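Local coordinates for penicillin-binding protein PbpB (Mycobacterium tuberculosis, PDB 6KGU) that builds cross-linked peptidoglycan for the mycobacterial cell wall from lipid-linked intermediates, and binds penicillin-type antibiotics at its transpeptidase domain, at residues 273-278 and 319-324; 315-320 and 443-448; 283-288 and 330-335. One frame throughout, in Å; residues are numbered along the deposited sequence. Where two conformers were deposited one is given.

The three contacts sit together within the transpeptidase domain. Their centres lie about 7 Å apart for contacts 1 and 2, 9 Å for contacts 1 and 3, and 12 Å for contacts 2 and 3. Helix 317-323 is common to contacts 1 and 2, which share Gly-319 and Val-320. Along the chain come helix 272-281, the loop holding 283-288, helix 317-323, helix 326-336 and, much later, helix 436-445. Contact 3 alternates in sequence with each of the others, so the pieces interlock. Together they pack helix 272-281, which follows Ser-269, and helix 317-323, which runs into Ser-324 of the aztreonam pocket, against helices 326-336 and 436-445.

Contact 1: residues 273-278 and 319-324; sequences IVAASA and GVFGKS. With AZR (2-({[(1Z)-1-(2-amino-1,3-thiazol-4-yl)-2-oxo-2-{[(2S,3S)-1-oxo-3-(sulfoamino)butan-2-yl]amino}ethylidene]amino}oxy)-2-methylpropanoic acid), chain B.
Ser-324 OG is gripped by three groups: it accepts a hydrogen bond from N12 of the aztreonam-derived AZR at 2.9 Å (N-H...O angle 155°), and it is also hydrogen-bonded to the amines of Lys-272 and Lys-475. A chi1 of -152°, on a residue whose positive phi takes the chain out of helix 317-323, turns the hydroxyl toward this ligand nitrogen. AZR O33, on the sulfur, comes within 3.1 Å of the same Ser-324 OG. Three residues earlier, Phe-321 makes the link to helix 272-281. Its ring lies over Ala-276, with the Ala-276 CB methyl 3.8 Å from the Phe-321 ring centroid and 14° off the ring normal, a CH-pi contact over the face. The rim is close too, Phe-321 CZ standing 3.6 Å from Ala-276 CA. On the opposite face lies Val-320 CG1, and Ala-275 CB adds a looser touch on Phe-321 CE1 at 4.4 Å. All three residues that pack across the contact are buried. Lys-272, at the start of that helix, fits an SxxK motif with Ser-269; Ser-324 and Asn-326 fit SxN, and Lys-475 would open KTG. Since Ser-324 OG meets both lysines and the ligand nitrogen at once, it links all three apparent motifs to the bound drug, consistent with a polar relay beside the probable nucleophile Ser-269.

Contact 2: residues 315-320 and 443-448; sequences YTTTGV and RQMLRA
Thr-317, which opens helix 317-323 right after the N-cap residue Thr-316, whose OG1 accepts from Gly-319 N at 2.9 Å with an N-H...O angle of 157°, meets Met-445 through its methyl. Thr-317 CG2 is 3.9 Å from Met-445 SD and comes to the sulfur at a slant. The hydroxyl of Thr-317 has a different job, being hydrogen-bonded to Ser-285 OG of the loop 283-288; a chi1 of -68° sets OG1 beside the backbone nitrogen and swings CG2 anti to it, toward the sulfur. Thr-318 carries more of the interface. Its CA is 5.4 Å from that of Met-445, the nearest CA pair of the two segments. Helix 317-323 here runs up against the C-terminal part of helix 436-445 and the turn-like residues after it, an approach within the transpeptidase domain that lies away from the ligand, the side chain of Ala-448 still being about 11 Å from AZR. The two branches of Thr-318 are used differently. OG1 lies 3.3 Å from Met-445 CG, while its hydrogen bond goes to the carbonyl of Pro-287, which satisfies this buried hydroxyl. CG2 presses on Ala-448 CB at 3.5 Å, tighter than ordinary methyl contact, and Met-445 O is 4.0 Å from the same Thr-318 CG2. Met-445 SD also lies 3.8 Å from Thr-318 OG1, and the bend at the last torsion of the methionine (chi3 -56°) turns its CE toward Ala-276 CB of contact 1.

Contact 3: residues 283-288 and 330-335; sequences GLSSPD and LMLSQR
Leu-284 and Arg-335 bring their CA atoms to 6.6 Å and Ser-285 and Leu-332 to 7.9 Å, so that the loop 283-288, which has no regular structure, passes along one side of helix 326-336. The polar link is made by Arg-335, whose NH1 donates to Leu-284 O at 2.8 Å with an N-H...O angle of 144°. The donor lies in the carbonyl plane, and Leu-284 O in turn sits at the edge of the guanidinium, 11° out of its plane. Extended from CG to NE, the arginine chain carries the charged end along the loop, with Arg-335 CD 3.6 Å from Leu-284 O. A salt bridge from Arg-335 NH2 to Glu-289 gives the group a second partner, which fixes its rotation. One face of the guanidinium is covered by Leu-332 CD2, 3.9 Å from its plane and over its centre. That same methyl reaches Ser-285 OG at 3.9 Å, while Arg-335 NH1 stands 3.8 Å from Ser-285 CB; the serine hydroxyl itself is hydrogen-bonded to Glu-289. Leu-284 turns its own side chain to the helix backbone, Leu-284 CD1 meeting Arg-335 O at 3.6 Å. The carbonyl that Arg-335 takes thus belongs to the residue just after the close of helix 272-281, which ends in a Schellman motif: Gly-283, of positive phi, is the C-prime residue, Leu-284 N bonds back to Val-279 O, and Gly-283 N to Ile-280 O.

Contact 1: residues 273-278 and 319-324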
ATOM      1  N   ILE A 273     -13.338  -3.221   0.235  1.00 30.86           N
ATOM      2  CA  ILE A 273     -13.260  -3.271  -1.223  1.00 27.59           C
ATOM      3  C   ILE A 273     -13.600  -4.664  -1.753  1.00 31.78           C
ATOM      4  O   ILE A 273     -14.200  -4.799  -2.828  1.00 28.99           O
ATOM      5  CB  ILE A 273     -11.868  -2.804  -1.696  1.00 26.85           C
ATOM      6  CG1 ILE A 273     -11.861  -2.627  -3.215  1.00 25.59           C
ATOM      7  CG2 ILE A 273     -10.767  -3.790  -1.241  1.00 26.15           C
ATOM      8  CD1 ILE A 273     -10.536  -2.134  -3.758  1.00 33.88           C
ATOM      9  N   VAL A 274     -13.268  -5.720  -1.000  1.00 30.44           N
ATOM     10  CA  VAL A 274     -13.539  -7.069  -1.494  1.00 29.08           C
ATOM     11  C   VAL A 274     -15.040  -7.336  -1.531  1.00 30.34           C
ATOM     12  O   VAL A 274     -15.570  -7.796  -2.550  1.00 31.52           O
ATOM     13  CB  VAL A 274     -12.789  -8.124  -0.664  1.00 28.96           C
ATOM     14  CG1 VAL A 274     -13.077  -9.508  -1.191  1.00 25.35           C
ATOM     15  CG2 VAL A 274     -11.260  -7.853  -0.720  1.00 30.62           C
ATOM     16  N   ALA A 275     -15.744  -7.056  -0.424  1.00 27.77           N
ATOM     17  CA  ALA A 275     -17.198  -7.219  -0.412  1.00 25.14           C
ATOM     18  C   ALA A 275     -17.861  -6.353  -1.473  1.00 29.19           C
ATOM     19  O   ALA A 275     -18.813  -6.790  -2.138  1.00 28.74           O
ATOM     20  CB  ALA A 275     -17.767  -6.884   0.969  1.00 26.54           C
ATOM     21  N   ALA A 276     -17.405  -5.102  -1.615  1.00 30.03           N
ATOM     22  CA  ALA A 276     -18.015  -4.203  -2.589  1.00 26.87           C
ATOM     23  C   ALA A 276     -17.877  -4.752  -3.997  1.00 28.43           C
ATOM     24  O   ALA A 276     -18.834  -4.728  -4.778  1.00 29.59           O
ATOM     25  CB  ALA A 276     -17.375  -2.814  -2.510  1.00 31.28           C
ATOM     26  N   SER A 277     -16.676  -5.235  -4.334  1.00 23.05           N
ATOM     27  CA  SER A 277     -16.398  -5.778  -5.656  1.00 30.10           C
ATOM     28  C   SER A 277     -17.184  -7.056  -5.896  1.00 31.40           C
ATOM     29  O   SER A 277     -17.729  -7.266  -6.983  1.00 33.54           O
ATOM     30  CB  SER A 277     -14.895  -6.050  -5.790  1.00 30.13           C
ATOM     31  OG  SER A 277     -14.148  -4.854  -5.632  1.00 30.27           O
ATOM     32  N   ALA A 278     -17.253  -7.922  -4.891  1.00 26.59           N
ATOM     33  CA  ALA A 278     -17.962  -9.182  -5.068  1.00 27.39           C
ATOM     34  C   ALA A 278     -19.451  -8.951  -5.285  1.00 33.27           C
ATOM     35  O   ALA A 278     -20.046  -9.512  -6.215  1.00 32.54           O
ATOM     36  CB  ALA A 278     -17.714 -10.090  -3.865  1.00 24.96           C
ATOM     37  N   GLY A 319     -23.784   4.179   0.331  1.00 26.03           N
ATOM     38  CA  GLY A 319     -23.629   4.665   1.688  1.00 25.62           C
ATOM     39  C   GLY A 319     -23.057   3.648   2.657  1.00 28.99           C
ATOM     40  O   GLY A 319     -22.400   4.022   3.630  1.00 30.68           O
ATOM     41  N   VAL A 320     -23.318   2.362   2.433  1.00 25.36           N
ATOM     42  CA  VAL A 320     -22.764   1.335   3.311  1.00 28.95           C
ATOM     43  C   VAL A 320     -21.245   1.414   3.314  1.00 27.63           C
ATOM     44  O   VAL A 320     -20.602   1.379   4.369  1.00 30.55           O
ATOM     45  CB  VAL A 320     -23.251  -0.062   2.887  1.00 26.18           C
ATOM     46  CG1 VAL A 320     -22.312  -1.145   3.451  1.00 25.72           C
ATOM     47  CG2 VAL A 320     -24.681  -0.282   3.356  1.00 27.64           C
ATOM     48  N   PHE A 321     -20.651   1.534   2.135  1.00 25.61           N
ATOM     49  CA  PHE A 321     -19.206   1.685   2.055  1.00 32.29           C
ATOM     50  C   PHE A 321     -18.753   3.119   2.320  1.00 30.05           C
ATOM     51  O   PHE A 321     -17.701   3.319   2.935  1.00 28.19           O
ATOM     52  CB  PHE A 321     -18.746   1.150   0.700  1.00 28.69           C
ATOM     53  CG  PHE A 321     -19.118  -0.297   0.508  1.00 34.04           C
ATOM     54  CD1 PHE A 321     -18.505  -1.280   1.282  1.00 25.42           C
ATOM     55  CD2 PHE A 321     -20.119  -0.673  -0.380  1.00 27.41           C
ATOM     56  CE1 PHE A 321     -18.854  -2.638   1.149  1.00 25.14           C
ATOM     57  CE2 PHE A 321     -20.472  -2.021  -0.526  1.00 28.16           C
ATOM     58  CZ  PHE A 321     -19.827  -3.001   0.246  1.00 26.73           C
ATOM     59  N   GLY A 322     -19.562   4.115   1.948  1.00 25.26           N
ATOM     60  CA  GLY A 322     -19.189   5.498   2.209  1.00 25.30           C
ATOM     61  C   GLY A 322     -19.178   5.836   3.692  1.00 33.97           C
ATOM     62  O   GLY A 322     -18.313   6.586   4.155  1.00 30.56           O
ATOM     63  N   LYS A 323     -20.128   5.283   4.460  1.00 28.85           N
ATOM     64  CA  LYS A 323     -20.194   5.489   5.907  1.00 29.33           C
ATOM     65  C   LYS A 323     -19.506   4.381   6.691  1.00 31.61           C
ATOM     66  O   LYS A 323     -19.306   4.534   7.901  1.00 27.01           O
ATOM     67  CB  LYS A 323     -21.651   5.606   6.381  1.00 28.22           C
ATOM     68  CG  LYS A 323     -22.340   6.894   5.892  1.00 33.10           C
ATOM     69  CD  LYS A 323     -23.602   7.234   6.666  1.00 48.16           C
ATOM     70  CE  LYS A 323     -24.328   8.440   6.046  1.00 46.71           C
ATOM     71  NZ  LYS A 323     -23.519   9.704   6.118  1.00 40.37           N
ATOM     72  N   SER A 324     -19.142   3.287   6.023  1.00 27.83           N
ATOM     73  CA  SER A 324     -18.457   2.142   6.621  1.00 29.09           C
ATOM     74  C   SER A 324     -19.339   1.461   7.677  1.00 31.38           C
ATOM     75  O   SER A 324     -18.967   1.317   8.843  1.00 30.05           O
ATOM     76  CB  SER A 324     -17.101   2.548   7.203  1.00 25.59           C
ATOM     77  OG  SER A 324     -16.182   1.447   7.185  1.00 30.37           O
TER
HETATM   78  C7  AZR B 701     -15.701   1.958  11.858  1.00 36.47           C
HETATM   79  S8  AZR B 701     -11.255  -5.233  12.478  1.00 64.23           S
HETATM   80  O9  AZR B 701     -12.330  -0.032   9.664  1.00 31.29           O
HETATM   81  O10 AZR B 701     -15.331  -2.012  12.711  1.00 42.19           O
HETATM   82  O11 AZR B 701     -13.991  -0.308  14.995  1.00 47.11           O
HETATM   83  N12 AZR B 701     -14.663   2.097   9.614  1.00 32.34           N
HETATM   84  N13 AZR B 701     -13.706  -0.578  12.004  1.00 34.59           N
HETATM   85  N14 AZR B 701     -13.110  -1.429  14.937  1.00 46.91           N
HETATM   86  N15 AZR B 701     -11.317  -3.534  14.429  1.00 49.67           N
HETATM   87  N16 AZR B 701      -9.565  -5.097  14.569  1.00 45.76           N
HETATM   88  S17 AZR B 701     -13.970   3.489   9.258  1.00 34.08           S
HETATM   89  C18 AZR B 701     -14.560   1.510  10.962  1.00 32.77           C
HETATM   90  C19 AZR B 701     -14.425  -0.019  10.864  1.00 36.57           C
HETATM   91  C20 AZR B 701     -13.510  -0.274   9.639  1.00 34.25           C
HETATM   92  C21 AZR B 701     -14.187  -1.564  12.784  1.00 45.67           C
HETATM   93  C22 AZR B 701     -13.228  -2.040  13.819  1.00 49.18           C
HETATM   94  C23 AZR B 701     -13.865   0.437  16.186  1.00 55.36           C
HETATM   95  C24 AZR B 701     -12.354  -3.213  13.562  1.00 46.61           C
HETATM   96  C25 AZR B 701     -12.477  -4.013  12.471  1.00 45.57           C
HETATM   97  C26 AZR B 701     -10.648  -4.574  13.978  1.00 48.50           C
HETATM   98  C27 AZR B 701     -12.513   1.124  16.115  1.00 52.32           C
HETATM   99  C28 AZR B 701     -14.992   1.449  16.295  1.00 53.23           C
HETATM  100  C29 AZR B 701     -13.922  -0.537  17.361  1.00 48.12           C
HETATM  101  O30 AZR B 701     -14.376  -1.657  17.279  1.00 54.18           O
HETATM  102  O31 AZR B 701     -13.477  -0.021  18.465  1.00 56.48           O
HETATM  103  O32 AZR B 701     -14.696   4.524   9.897  1.00 36.19           O
HETATM  104  O33 AZR B 701     -14.210   3.709   7.734  1.00 32.28           O
HETATM  105  O34 AZR B 701     -12.572   3.342   9.439  1.00 37.19           O

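Contact 2: residues 315-320 and 443-448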
ATOM      1  N   TYR A 315     -29.597   3.312   4.346  1.00 31.96           N
ATOM      2  CA  TYR A 315     -28.349   3.499   3.620  1.00 33.62           C
ATOM      3  C   TYR A 315     -28.467   2.864   2.240  1.00 33.34           C
ATOM      4  O   TYR A 315     -29.017   1.773   2.088  1.00 30.45           O
ATOM      5  CB  TYR A 315     -27.169   2.873   4.377  1.00 32.53           C
ATOM      6  CG  TYR A 315     -26.932   3.448   5.761  1.00 34.21           C
ATOM      7  CD1 TYR A 315     -27.093   4.807   6.011  1.00 37.55           C
ATOM      8  CD2 TYR A 315     -26.556   2.627   6.818  1.00 34.88           C
ATOM      9  CE1 TYR A 315     -26.887   5.329   7.285  1.00 42.63           C
ATOM     10  CE2 TYR A 315     -26.353   3.139   8.089  1.00 36.80           C
ATOM     11  CZ  TYR A 315     -26.521   4.486   8.316  1.00 38.76           C
ATOM     12  OH  TYR A 315     -26.319   4.990   9.582  1.00 46.02           O
ATOM     13  N   THR A 316     -27.959   3.553   1.232  1.00 23.73           N
ATOM     14  CA  THR A 316     -27.748   2.883  -0.037  1.00 24.73           C
ATOM     15  C   THR A 316     -26.536   1.964   0.071  1.00 29.89           C
ATOM     16  O   THR A 316     -25.754   2.030   1.021  1.00 30.72           O
ATOM     17  CB  THR A 316     -27.519   3.881  -1.170  1.00 27.65           C
ATOM     18  OG1 THR A 316     -26.368   4.680  -0.864  1.00 27.14           O
ATOM     19  CG2 THR A 316     -28.758   4.775  -1.382  1.00 26.92           C
ATOM     20  N   THR A 317     -26.378   1.099  -0.929  1.00 29.69           N
ATOM     21  CA  THR A 317     -25.149   0.325  -1.043  1.00 29.18           C
ATOM     22  C   THR A 317     -23.935   1.250  -1.057  1.00 31.73           C
ATOM     23  O   THR A 317     -22.949   1.023  -0.344  1.00 27.80           O
ATOM     24  CB  THR A 317     -25.223  -0.540  -2.299  1.00 27.94           C
ATOM     25  OG1 THR A 317     -26.240  -1.531  -2.105  1.00 30.21           O
ATOM     26  CG2 THR A 317     -23.903  -1.210  -2.594  1.00 27.27           C
ATOM     27  N   THR A 318     -24.011   2.323  -1.845  1.00 31.44           N
ATOM     28  CA  THR A 318     -22.963   3.347  -1.815  1.00 30.10           C
ATOM     29  C   THR A 318     -22.713   3.848  -0.396  1.00 29.25           C
ATOM     30  O   THR A 318     -21.567   3.887   0.069  1.00 30.37           O
ATOM     31  CB  THR A 318     -23.353   4.490  -2.758  1.00 28.26           C
ATOM     32  OG1 THR A 318     -23.266   4.014  -4.107  1.00 34.28           O
ATOM     33  CG2 THR A 318     -22.433   5.707  -2.595  1.00 27.34           C
ATOM     34  N   GLY A 319     -23.784   4.179   0.331  1.00 26.03           N
ATOM     35  CA  GLY A 319     -23.629   4.665   1.688  1.00 25.62           C
ATOM     36  C   GLY A 319     -23.057   3.648   2.657  1.00 28.99           C
ATOM     37  O   GLY A 319     -22.400   4.022   3.630  1.00 30.68           O
ATOM     38  N   VAL A 320     -23.318   2.362   2.433  1.00 25.36           N
ATOM     39  CA  VAL A 320     -22.764   1.335   3.311  1.00 28.95           C
ATOM     40  C   VAL A 320     -21.245   1.414   3.314  1.00 27.63           C
ATOM     41  O   VAL A 320     -20.602   1.379   4.369  1.00 30.55           O
ATOM     42  CB  VAL A 320     -23.251  -0.062   2.887  1.00 26.18           C
ATOM     43  CG1 VAL A 320     -22.312  -1.145   3.451  1.00 25.72           C
ATOM     44  CG2 VAL A 320     -24.681  -0.282   3.356  1.00 27.64           C
ATOM     45  N   ARG A 443     -15.105   2.092  -8.194  1.00 25.19           N
ATOM     46  CA  ARG A 443     -14.392   3.375  -8.128  1.00 29.03           C
ATOM     47  C   ARG A 443     -15.349   4.535  -7.908  1.00 32.67           C
ATOM     48  O   ARG A 443     -15.088   5.424  -7.086  1.00 30.42           O
ATOM     49  CB  ARG A 443     -13.598   3.634  -9.422  1.00 32.47           C
ATOM     50  CG  ARG A 443     -12.417   2.732  -9.664  1.00 35.92           C
ATOM     51  CD  ARG A 443     -11.407   3.366 -10.632  1.00 35.47           C
ATOM     52  NE  ARG A 443     -11.947   3.748 -11.937  1.00 34.15           N
ATOM     53  CZ  ARG A 443     -11.903   2.980 -13.027  1.00 35.65           C
ATOM     54  NH1 ARG A 443     -11.398   1.759 -12.967  1.00 33.56           N
ATOM     55  NH2 ARG A 443     -12.383   3.424 -14.176  1.00 34.93           N
ATOM     56  N   GLN A 444     -16.453   4.566  -8.665  1.00 29.85           N
ATOM     57  CA  GLN A 444     -17.417   5.650  -8.495  1.00 31.25           C
ATOM     58  C   GLN A 444     -18.043   5.612  -7.108  1.00 32.08           C
ATOM     59  O   GLN A 444     -18.178   6.654  -6.456  1.00 32.08           O
ATOM     60  CB  GLN A 444     -18.497   5.573  -9.582  1.00 33.53           C
ATOM     61  CG  GLN A 444     -18.006   6.033 -10.952  1.00 37.48           C
ATOM     62  CD  GLN A 444     -17.557   7.498 -10.957  1.00 36.15           C
ATOM     63  OE1 GLN A 444     -18.195   8.363 -10.358  1.00 41.29           O
ATOM     64  NE2 GLN A 444     -16.454   7.764 -11.619  1.00 34.18           N
ATOM     65  N   MET A 445     -18.419   4.415  -6.637  1.00 26.35           N
ATOM     66  CA  MET A 445     -18.982   4.268  -5.298  1.00 34.44           C
ATOM     67  C   MET A 445     -18.044   4.816  -4.236  1.00 28.61           C
ATOM     68  O   MET A 445     -18.476   5.508  -3.313  1.00 30.33           O
ATOM     69  CB  MET A 445     -19.279   2.792  -4.994  1.00 30.78           C
ATOM     70  CG  MET A 445     -20.696   2.340  -5.252  1.00 40.93           C
ATOM     71  SD  MET A 445     -21.120   0.829  -4.347  1.00 38.75           S
ATOM     72  CE  MET A 445     -19.827  -0.283  -4.907  1.00 39.38           C
ATOM     73  N   LEU A 446     -16.760   4.472  -4.320  1.00 29.37           N
ATOM     74  CA  LEU A 446     -15.821   4.894  -3.286  1.00 31.07           C
ATOM     75  C   LEU A 446     -15.522   6.394  -3.342  1.00 30.52           C
ATOM     76  O   LEU A 446     -14.826   6.900  -2.454  1.00 27.32           O
ATOM     77  CB  LEU A 446     -14.523   4.070  -3.390  1.00 27.88           C
ATOM     78  CG  LEU A 446     -14.674   2.571  -3.084  1.00 34.28           C
ATOM     79  CD1 LEU A 446     -13.339   1.840  -3.217  1.00 32.23           C
ATOM     80  CD2 LEU A 446     -15.270   2.353  -1.691  1.00 28.62           C
ATOM     81  N   ARG A 447     -16.045   7.113  -4.337  1.00 25.20           N
ATOM     82  CA  ARG A 447     -16.055   8.575  -4.266  1.00 31.60           C
ATOM     83  C   ARG A 447     -16.886   9.065  -3.087  1.00 34.71           C
ATOM     84  O   ARG A 447     -16.629  10.149  -2.549  1.00 29.78           O
ATOM     85  CB  ARG A 447     -16.603   9.188  -5.562  1.00 30.03           C
ATOM     86  CG  ARG A 447     -15.688   9.049  -6.772  1.00 29.34           C
ATOM     87  CD  ARG A 447     -16.370   9.599  -8.036  1.00 35.16           C
ATOM     88  NE  ARG A 447     -16.649  11.031  -7.946  1.00 33.06           N
ATOM     89  CZ  ARG A 447     -17.436  11.705  -8.790  1.00 37.98           C
ATOM     90  NH1 ARG A 447     -18.039  11.089  -9.809  1.00 33.77           N
ATOM     91  NH2 ARG A 447     -17.619  13.000  -8.617  1.00 38.00           N
ATOM     92  N   ALA A 448     -17.884   8.280  -2.670  1.00 26.61           N
ATOM     93  CA  ALA A 448     -18.723   8.686  -1.547  1.00 29.87           C
ATOM     94  C   ALA A 448     -17.927   8.822  -0.254  1.00 30.95           C
ATOM     95  O   ALA A 448     -18.284   9.626   0.615  1.00 29.66           O
ATOM     96  CB  ALA A 448     -19.857   7.676  -1.356  1.00 32.56           C
TER

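Contact 3: residues 283-288 and 330-335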
ATOM      1  N   GLY A 283     -23.639  -9.254  -9.517  1.00 31.43           N
ATOM      2  CA  GLY A 283     -24.966  -8.728  -9.798  1.00 31.25           C
ATOM      3  C   GLY A 283     -25.932  -8.867  -8.641  1.00 35.35           C
ATOM      4  O   GLY A 283     -27.129  -9.044  -8.860  1.00 29.97           O
ATOM      5  N   LEU A 284     -25.433  -8.791  -7.408  1.00 32.22           N
ATOM      6  CA  LEU A 284     -26.232  -8.984  -6.206  1.00 32.05           C
ATOM      7  C   LEU A 284     -26.719  -7.679  -5.608  1.00 29.17           C
ATOM      8  O   LEU A 284     -27.538  -7.701  -4.677  1.00 32.02           O
ATOM      9  CB  LEU A 284     -25.410  -9.750  -5.162  1.00 30.33           C
ATOM     10  CG  LEU A 284     -24.976 -11.121  -5.693  1.00 38.12           C
ATOM     11  CD1 LEU A 284     -23.869 -11.734  -4.838  1.00 30.88           C
ATOM     12  CD2 LEU A 284     -26.186 -12.066  -5.760  1.00 32.47           C
ATOM     13  N   SER A 285     -26.223  -6.553  -6.108  1.00 25.17           N
ATOM     14  CA  SER A 285     -26.640  -5.237  -5.660  1.00 26.84           C
ATOM     15  C   SER A 285     -26.158  -4.231  -6.694  1.00 29.24           C
ATOM     16  O   SER A 285     -25.454  -4.580  -7.644  1.00 29.90           O
ATOM     17  CB  SER A 285     -26.068  -4.908  -4.271  1.00 29.30           C
ATOM     18  OG  SER A 285     -26.629  -3.708  -3.768  1.00 33.32           O
ATOM     19  N   SER A 286     -26.528  -2.978  -6.489  1.00 33.31           N
ATOM     20  CA  SER A 286     -26.105  -1.867  -7.326  1.00 32.45           C
ATOM     21  C   SER A 286     -25.849  -0.678  -6.416  1.00 27.83           C
ATOM     22  O   SER A 286     -26.314  -0.661  -5.272  1.00 27.60           O
ATOM     23  CB  SER A 286     -27.177  -1.516  -8.367  1.00 34.03           C
ATOM     24  OG  SER A 286     -28.267  -0.876  -7.724  1.00 43.45           O
ATOM     25  N   PRO A 287     -25.143   0.350  -6.906  1.00 28.03           N
ATOM     26  CA  PRO A 287     -24.762   1.450  -6.006  1.00 25.66           C
ATOM     27  C   PRO A 287     -25.937   2.163  -5.375  1.00 31.59           C
ATOM     28  O   PRO A 287     -25.831   2.603  -4.224  1.00 28.45           O
ATOM     29  CB  PRO A 287     -23.968   2.402  -6.918  1.00 35.27           C
ATOM     30  CG  PRO A 287     -23.441   1.530  -7.994  1.00 35.99           C
ATOM     31  CD  PRO A 287     -24.499   0.474  -8.226  1.00 30.38           C
ATOM     32  N   ASP A 288     -27.055   2.290  -6.086  1.00 31.28           N
ATOM     33  CA  ASP A 288     -28.183   3.066  -5.611  1.00 32.09           C
ATOM     34  C   ASP A 288     -29.272   2.213  -4.959  1.00 33.75           C
ATOM     35  O   ASP A 288     -30.328   2.748  -4.616  1.00 30.32           O
ATOM     36  CB  ASP A 288     -28.770   3.876  -6.766  1.00 38.05           C
ATOM     37  CG  ASP A 288     -29.428   2.994  -7.802  1.00 52.94           C
ATOM     38  OD1 ASP A 288     -28.871   1.904  -8.087  1.00 53.37           O
ATOM     39  OD2 ASP A 288     -30.503   3.378  -8.321  1.00 67.02           O
ATOM     40  N   LEU A 330     -21.901  -6.830   6.072  1.00 26.89           N
ATOM     41  CA  LEU A 330     -22.146  -8.255   6.285  1.00 32.87           C
ATOM     42  C   LEU A 330     -23.470  -8.693   5.674  1.00 26.48           C
ATOM     43  O   LEU A 330     -23.575  -9.814   5.171  1.00 31.01           O
ATOM     44  CB  LEU A 330     -22.098  -8.585   7.774  1.00 27.63           C
ATOM     45  CG  LEU A 330     -20.682  -8.509   8.354  1.00 31.88           C
ATOM     46  CD1 LEU A 330     -20.712  -8.696   9.860  1.00 37.76           C
ATOM     47  CD2 LEU A 330     -19.789  -9.538   7.707  1.00 28.19           C
ATOM     48  N   MET A 331     -24.494  -7.835   5.710  1.00 27.83           N
ATOM     49  CA  MET A 331     -25.747  -8.167   5.043  0.50 28.72           C
ATOM     50  C   MET A 331     -25.531  -8.385   3.553  1.00 29.25           C
ATOM     51  O   MET A 331     -26.010  -9.370   2.981  1.00 28.87           O
ATOM     52  CB  MET A 331     -26.775  -7.066   5.289  0.50 28.80           C
ATOM     53  CG  MET A 331     -27.178  -6.981   6.744  0.50 29.01           C
ATOM     54  SD  MET A 331     -28.478  -5.802   7.025  0.50 35.79           S
ATOM     55  CE  MET A 331     -29.673  -6.346   5.819  0.50 34.59           C
ATOM     56  N   LEU A 332     -24.787  -7.478   2.910  1.00 24.59           N
ATOM     57  CA  LEU A 332     -24.454  -7.633   1.495  1.00 28.23           C
ATOM     58  C   LEU A 332     -23.542  -8.825   1.266  1.00 24.31           C
ATOM     59  O   LEU A 332     -23.677  -9.530   0.263  1.00 29.27           O
ATOM     60  CB  LEU A 332     -23.768  -6.367   0.956  1.00 30.86           C
ATOM     61  CG  LEU A 332     -24.594  -5.088   0.848  1.00 30.81           C
ATOM     62  CD1 LEU A 332     -23.670  -3.878   0.594  1.00 23.71           C
ATOM     63  CD2 LEU A 332     -25.675  -5.232  -0.252  1.00 27.09           C
ATOM     64  N   SER A 333     -22.575  -9.040   2.162  1.00 25.27           N
ATOM     65  CA  SER A 333     -21.717 -10.217   2.044  1.00 29.21           C
ATOM     66  C   SER A 333     -22.531 -11.512   2.135  1.00 32.62           C
ATOM     67  O   SER A 333     -22.172 -12.516   1.506  1.00 34.19           O
ATOM     68  CB  SER A 333     -20.624 -10.191   3.127  1.00 25.66           C
ATOM     69  OG  SER A 333     -19.770  -9.067   2.965  1.00 32.76           O
ATOM     70  N   GLN A 334     -23.624 -11.511   2.910  1.00 30.63           N
ATOM     71  CA  GLN A 334     -24.481 -12.696   2.990  1.00 35.22           C
ATOM     72  C   GLN A 334     -25.053 -13.058   1.626  1.00 39.31           C
ATOM     73  O   GLN A 334     -25.281 -14.241   1.348  1.00 33.86           O
ATOM     74  CB  GLN A 334     -25.632 -12.487   3.981  1.00 31.01           C
ATOM     75  CG  GLN A 334     -25.258 -12.507   5.451  1.00 30.96           C
ATOM     76  CD  GLN A 334     -26.455 -12.194   6.341  1.00 36.10           C
ATOM     77  OE1 GLN A 334     -27.596 -12.262   5.892  1.00 38.77           O
ATOM     78  NE2 GLN A 334     -26.199 -11.832   7.602  1.00 35.84           N
ATOM     79  N   ARG A 335     -25.298 -12.058   0.764  1.00 30.45           N
ATOM     80  CA  ARG A 335     -25.756 -12.362  -0.588  1.00 32.43           C
ATOM     81  C   ARG A 335     -24.663 -13.058  -1.382  1.00 37.43           C
ATOM     82  O   ARG A 335     -24.944 -13.960  -2.181  1.00 33.65           O
ATOM     83  CB  ARG A 335     -26.199 -11.086  -1.304  1.00 28.59           C
ATOM     84  CG  ARG A 335     -27.102 -10.169  -0.483  1.00 32.65           C
ATOM     85  CD  ARG A 335     -27.510  -8.941  -1.308  1.00 26.71           C
ATOM     86  NE  ARG A 335     -28.506  -8.117  -0.617  1.00 29.46           N
ATOM     87  CZ  ARG A 335     -29.093  -7.049  -1.150  1.00 36.60           C
ATOM     88  NH1 ARG A 335     -28.781  -6.683  -2.385  1.00 35.38           N
ATOM     89  NH2 ARG A 335     -29.996  -6.354  -0.456  1.00 31.11           N
TER